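Local structure of beta-Ala-His dipeptidase (Homo sapiens, 3DLJ) at residues V58-L63 against V70-M75; E186-E191 against A432-E437. The protein hydrolyses carnosine, anserine and other Xaa-His dipeptides as a secreted, zinc-dependent metallopeptidase of the M20 family. All blocks are in the same frame, centred on the assembly; numbering follows the deposited sequence.

Overall arrangement
Both contacts involve helices of the zinc-binding part of the chain, and helix 184-191 brings them together. Contact 1 lays helix 46-65 against strand 69-73, an outermost strand of the six-stranded mixed sheet; contact 2 sets helix 184-191 against helix 430-438. Their centres are about 19 Å apart, yet they touch: L187 meets contact 1 through CD1, 3.8 Å from V73 CG1, and through CD2, 4.0 Å from M75 CE. Contact 1 lies away from the annotated sites. Contact 2 is nearer to them, with the side chain of F435 about 12 Å from a bound zinc ion and that of M434 about 9 Å from that of E177, the probable proton acceptor.

Contact 1. Residues V58-L63 against V70-M75; sequences VAADTL and VASVDM
V70 reaches across to the helix with both of its methyls. V70 CG1, anti to the backbone N (chi1 -179°), faces the methyl of A60, 3.9 Å from A60 CB. V70 CG2 lies between the A60 carbonyl and a residue about one helical turn on, 3.7 Å from A60 O and 3.7 Å from L63 CB. A branched valine suits the place because its two arms can meet both residues, whereas A60 keeps only a methyl and lets the strand come close: the axes of helix 58-63 and strand 70-73 pass within 8.8 Å. On the exposed margin, S72 brings OG to 3.7 Å from A60 CB, a van der Waals contact in which the small polar side chain can border solvent. The helix and the strand after it run nearly antiparallel, at 163°, as befits an alpha-beta unit in which the chain turns back to lay an outermost strand of the sheet beneath its own helix. Strand alternation points V70 and S72 at the helix and A71 away from it, while the backbones of A71 and V73 pair with L93 and V91 of neighbouring strand 91-96. On a different side of the helix T62 packs against W34, its OG1 donating to V58 O at 3.0 Å. L63 touches V70 with CB alone, and the rest of its side chain packs between the sheet, on I92 and A94, and helix 141-160, on I152.

Contact 2. Residues E186-E191 against A432-E437; sequences ELVEKE and AKMFQE
V188 CG2 is the one atom of segment 186-191 that meets both partners on segment 432-437. V188 CG2 lies 4.2 Å from F435 CE1 and 4.3 Å from M434 SD, so a single methyl sits against an aromatic ring and a thioether at once. The approach to the ring is oblique. Valine suits this position because its short branched side chain presents a compact apolar surface, and it accounts for 65 of the 120 Å² buried between the segments. The partners need longer side chains, since even the nearest alpha carbons, V188 CA and F435 CA, are 8.0 Å apart. M434 spans much of the gap with its CG anti to the backbone N (chi1 179°) and SD extended beyond it, before the final turn to CE. The CB of F435 does not point at the other helix, but its ring carries CE1 over to the valine.

Even this closest part is held by dispersion and the exclusion of water. V188 and F435 are buried, whereas M434 is partly exposed. On the solvent side the exposed side chains of E189 and E437 make no contact across the segments, as suits charged groups that can remain hydrated.

This is helix-helix packing within the M20 peptidase fold, close to the metal centre: the side chain of F435 is about 10 Å from that of the zinc ligand H110. Behind the apolar patch, L187 packs on V91 and E191 on L93, so helix 184-191 rests on strand 91-96 of the six-stranded sheet. On helix 430-438, A432, K433 and Q436 lie on W396 of strand 384-397, K433 NZ hydrogen-bonds P395 O, and F435 also packs on V443, while the V188 patch links the two helices.

Contact 1. Residues V58-L63 against V70-M75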
loop_
_atom_site.group_PDB
_atom_site.type_symbol
_atom_site.label_atom_id
_atom_site.label_comp_id
_atom_site.label_asym_id
_atom_site.label_seq_id
_atom_site.Cartn_x
_atom_site.Cartn_y
_atom_site.Cartn_z
ATOM N N VAL A 58 -1.721 0.291 -22.136
ATOM C CA VAL A 58 -0.263 0.331 -22.330
ATOM C C VAL A 58 0.439 -0.905 -21.717
ATOM O O VAL A 58 1.332 -1.508 -22.348
ATOM C CB VAL A 58 0.344 1.651 -21.774
ATOM C CG1 VAL A 58 1.895 1.568 -21.669
ATOM C CG2 VAL A 58 -0.077 2.833 -22.648
ATOM N N ALA A 59 0.014 -1.268 -20.503
ATOM C CA ALA A 59 0.449 -2.494 -19.820
ATOM C C ALA A 59 0.036 -3.795 -20.543
ATOM O O ALA A 59 0.837 -4.721 -20.647
ATOM C CB ALA A 59 -0.051 -2.502 -18.369
ATOM N N ALA A 60 -1.207 -3.866 -21.032
ATOM C CA ALA A 60 -1.674 -5.033 -21.798
ATOM C C ALA A 60 -0.818 -5.222 -23.026
ATOM O O ALA A 60 -0.475 -6.356 -23.379
ATOM C CB ALA A 60 -3.120 -4.867 -22.215
ATOM N N ASP A 61 -0.467 -4.109 -23.681
ATOM C CA ASP A 61 0.359 -4.168 -24.895
ATOM C C ASP A 61 1.784 -4.575 -24.580
ATOM O O ASP A 61 2.390 -5.345 -25.326
ATOM C CB ASP A 61 0.347 -2.864 -25.701
ATOM C CG ASP A 61 1.169 -2.979 -26.980
ATOM O OD1 ASP A 61 0.917 -3.938 -27.767
ATOM O OD2 ASP A 61 2.085 -2.140 -27.186
ATOM N N THR A 62 2.305 -4.069 -23.469
ATOM C CA THR A 62 3.638 -4.431 -23.010
ATOM C C THR A 62 3.784 -5.932 -22.780
ATOM O O THR A 62 4.772 -6.525 -23.194
ATOM C CB THR A 62 4.027 -3.650 -21.730
ATOM O OG1 THR A 62 4.208 -2.288 -22.077
ATOM C CG2 THR A 62 5.339 -4.177 -21.116
ATOM N N LEU A 63 2.795 -6.527 -22.122
ATOM C CA LEU A 63 2.787 -7.964 -21.824
ATOM C C LEU A 63 2.659 -8.826 -23.072
ATOM O O LEU A 63 3.341 -9.832 -23.184
ATOM C CB LEU A 63 1.690 -8.316 -20.806
ATOM C CG LEU A 63 1.887 -7.709 -19.416
ATOM C CD1 LEU A 63 0.784 -8.138 -18.443
ATOM C CD2 LEU A 63 3.269 -8.020 -18.857
ATOM N N VAL A 70 -2.746 -12.351 -23.153
ATOM C CA VAL A 70 -3.279 -11.261 -22.316
ATOM C C VAL A 70 -4.795 -11.145 -22.426
ATOM O O VAL A 70 -5.334 -11.070 -23.529
ATOM C CB VAL A 70 -2.676 -9.880 -22.703
ATOM C CG1 VAL A 70 -3.245 -8.760 -21.795
ATOM C CG2 VAL A 70 -1.152 -9.915 -22.647
ATOM N N ALA A 71 -5.483 -11.126 -21.290
ATOM C CA ALA A 71 -6.902 -10.764 -21.293
ATOM C C ALA A 71 -7.123 -9.507 -20.449
ATOM O O ALA A 71 -6.706 -9.465 -19.290
ATOM C CB ALA A 71 -7.767 -11.916 -20.780
ATOM N N SER A 72 -7.753 -8.489 -21.040
ATOM C CA SER A 72 -8.179 -7.313 -20.294
ATOM C C SER A 72 -9.668 -7.490 -20.033
ATOM O O SER A 72 -10.491 -7.360 -20.948
ATOM C CB SER A 72 -7.913 -6.021 -21.075
ATOM O OG SER A 72 -6.616 -6.033 -21.670
ATOM N N VAL A 73 -9.992 -7.813 -18.785
ATOM C CA VAL A 73 -11.340 -8.176 -18.351
ATOM C C VAL A 73 -12.200 -6.938 -18.074
ATOM O O VAL A 73 -11.854 -6.104 -17.227
ATOM C CB VAL A 73 -11.271 -9.020 -17.043
ATOM C CG1 VAL A 73 -12.670 -9.391 -16.547
ATOM C CG2 VAL A 73 -10.393 -10.254 -17.238
ATOM N N ASP A 74 -13.329 -6.835 -18.773
ATOM C CA ASP A 74 -14.274 -5.747 -18.558
ATOM C C ASP A 74 -14.853 -5.837 -17.133
ATOM O O ASP A 74 -15.366 -6.885 -16.724
ATOM C CB ASP A 74 -15.373 -5.775 -19.634
ATOM N N MET A 75 -14.735 -4.753 -16.371
ATOM C CA MET A 75 -15.118 -4.768 -14.958
ATOM C C MET A 75 -16.467 -4.085 -14.642
ATOM O O MET A 75 -16.975 -4.200 -13.518
ATOM C CB MET A 75 -14.004 -4.158 -14.093
ATOM C CG MET A 75 -12.633 -4.825 -14.240
ATOM S SD MET A 75 -12.657 -6.578 -13.834
ATOM C CE MET A 75 -12.619 -6.526 -12.038
#

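Contact 2. Residues E186-E191 against A432-E437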
loop_
_atom_site.group_PDB
_atom_site.type_symbol
_atom_site.label_atom_id
_atom_site.label_comp_id
_atom_site.label_asym_id
_atom_site.label_seq_id
_atom_site.Cartn_x
_atom_site.Cartn_y
_atom_site.Cartn_z
ATOM N N GLU A 186 -14.760 -10.294 -6.579
ATOM C CA GLU A 186 -15.696 -11.095 -7.380
ATOM C C GLU A 186 -15.052 -11.746 -8.608
ATOM O O GLU A 186 -15.402 -12.878 -8.973
ATOM C CB GLU A 186 -16.920 -10.265 -7.805
ATOM N N LEU A 187 -14.123 -11.033 -9.248
ATOM C CA LEU A 187 -13.376 -11.593 -10.370
ATOM C C LEU A 187 -12.445 -12.692 -9.894
ATOM O O LEU A 187 -12.339 -13.737 -10.541
ATOM C CB LEU A 187 -12.572 -10.517 -11.126
ATOM C CG LEU A 187 -11.725 -11.008 -12.322
ATOM C CD1 LEU A 187 -12.612 -11.549 -13.467
ATOM C CD2 LEU A 187 -10.776 -9.931 -12.825
ATOM N N VAL A 188 -11.767 -12.441 -8.771
ATOM C CA VAL A 188 -10.863 -13.424 -8.164
ATOM C C VAL A 188 -11.641 -14.692 -7.834
ATOM O O VAL A 188 -11.267 -15.785 -8.269
ATOM C CB VAL A 188 -10.147 -12.859 -6.899
ATOM C CG1 VAL A 188 -9.596 -13.980 -6.037
ATOM C CG2 VAL A 188 -9.024 -11.910 -7.313
ATOM N N GLU A 189 -12.728 -14.522 -7.076
ATOM C CA GLU A 189 -13.683 -15.584 -6.754
ATOM C C GLU A 189 -14.114 -16.379 -7.993
ATOM O O GLU A 189 -13.985 -17.606 -8.015
ATOM C CB GLU A 189 -14.893 -14.976 -6.024
ATOM C CG GLU A 189 -16.056 -15.931 -5.781
ATOM C CD GLU A 189 -15.731 -17.021 -4.767
ATOM O OE1 GLU A 189 -15.240 -16.698 -3.653
ATOM O OE2 GLU A 189 -15.980 -18.206 -5.097
ATOM N N LYS A 190 -14.593 -15.679 -9.028
ATOM C CA LYS A 190 -14.923 -16.298 -10.331
ATOM C C LYS A 190 -13.772 -17.098 -10.946
ATOM O O LYS A 190 -14.017 -18.115 -11.622
ATOM C CB LYS A 190 -15.451 -15.245 -11.329
ATOM C CG LYS A 190 -15.246 -15.578 -12.806
ATOM C CD LYS A 190 -16.211 -14.825 -13.718
ATOM N N GLU A 191 -12.537 -16.643 -10.699
ATOM C CA GLU A 191 -11.323 -17.227 -11.299
ATOM C C GLU A 191 -10.537 -18.211 -10.415
ATOM O O GLU A 191 -9.535 -18.759 -10.869
ATOM C CB GLU A 191 -10.357 -16.127 -11.772
ATOM C CG GLU A 191 -10.821 -15.274 -12.953
ATOM C CD GLU A 191 -11.026 -16.042 -14.248
ATOM O OE1 GLU A 191 -10.317 -17.049 -14.498
ATOM O OE2 GLU A 191 -11.897 -15.613 -15.037
ATOM N N ALA A 432 -3.393 -9.098 -0.038
ATOM C CA ALA A 432 -2.744 -10.268 0.553
ATOM C C ALA A 432 -3.769 -11.161 1.251
ATOM O O ALA A 432 -3.807 -12.375 1.024
ATOM C CB ALA A 432 -1.648 -9.831 1.510
ATOM N N LYS A 433 -4.616 -10.537 2.075
ATOM C CA LYS A 433 -5.723 -11.183 2.774
ATOM C C LYS A 433 -6.719 -11.812 1.786
ATOM O O LYS A 433 -7.077 -12.980 1.918
ATOM C CB LYS A 433 -6.407 -10.143 3.679
ATOM C CG LYS A 433 -7.312 -10.691 4.783
ATOM C CD LYS A 433 -6.539 -11.577 5.739
ATOM C CE LYS A 433 -7.158 -11.578 7.100
ATOM N NZ LYS A 433 -6.534 -12.666 7.917
ATOM N N MET A 434 -7.134 -11.040 0.779
ATOM C CA MET A 434 -8.043 -11.525 -0.272
ATOM C C MET A 434 -7.572 -12.788 -1.014
ATOM O O MET A 434 -8.352 -13.731 -1.184
ATOM C CB MET A 434 -8.328 -10.412 -1.273
ATOM C CG MET A 434 -9.249 -10.817 -2.408
ATOM S SD MET A 434 -9.182 -9.590 -3.718
ATOM C CE MET A 434 -9.611 -8.088 -2.800
ATOM N N PHE A 435 -6.317 -12.818 -1.462
ATOM C CA PHE A 435 -5.773 -14.050 -2.070
ATOM C C PHE A 435 -5.757 -15.226 -1.086
ATOM O O PHE A 435 -5.920 -16.373 -1.497
ATOM C CB PHE A 435 -4.377 -13.847 -2.687
ATOM C CG PHE A 435 -4.388 -13.130 -4.014
ATOM C CD1 PHE A 435 -5.052 -13.671 -5.109
ATOM C CD2 PHE A 435 -3.722 -11.917 -4.168
ATOM C CE1 PHE A 435 -5.063 -13.013 -6.336
ATOM C CE2 PHE A 435 -3.722 -11.248 -5.396
ATOM C CZ PHE A 435 -4.395 -11.795 -6.479
ATOM N N GLN A 436 -5.569 -14.934 0.204
ATOM C CA GLN A 436 -5.591 -15.973 1.248
ATOM C C GLN A 436 -6.999 -16.537 1.513
ATOM O O GLN A 436 -7.155 -17.737 1.730
ATOM C CB GLN A 436 -4.966 -15.463 2.553
ATOM C CG GLN A 436 -4.407 -16.563 3.448
ATOM C CD GLN A 436 -3.864 -16.023 4.764
ATOM O OE1 GLN A 436 -4.622 -15.540 5.618
ATOM N NE2 GLN A 436 -2.538 -16.096 4.934
ATOM N N GLU A 437 -8.006 -15.664 1.492
ATOM C CA GLU A 437 -9.400 -16.052 1.755
ATOM C C GLU A 437 -10.061 -16.785 0.580
ATOM O O GLU A 437 -10.734 -17.798 0.777
ATOM C CB GLU A 437 -10.248 -14.832 2.152
ATOM C CG GLU A 437 -9.794 -14.094 3.420
ATOM C CD GLU A 437 -9.880 -14.953 4.672
ATOM O OE1 GLU A 437 -8.909 -15.695 4.975
ATOM O OE2 GLU A 437 -10.925 -14.888 5.355
#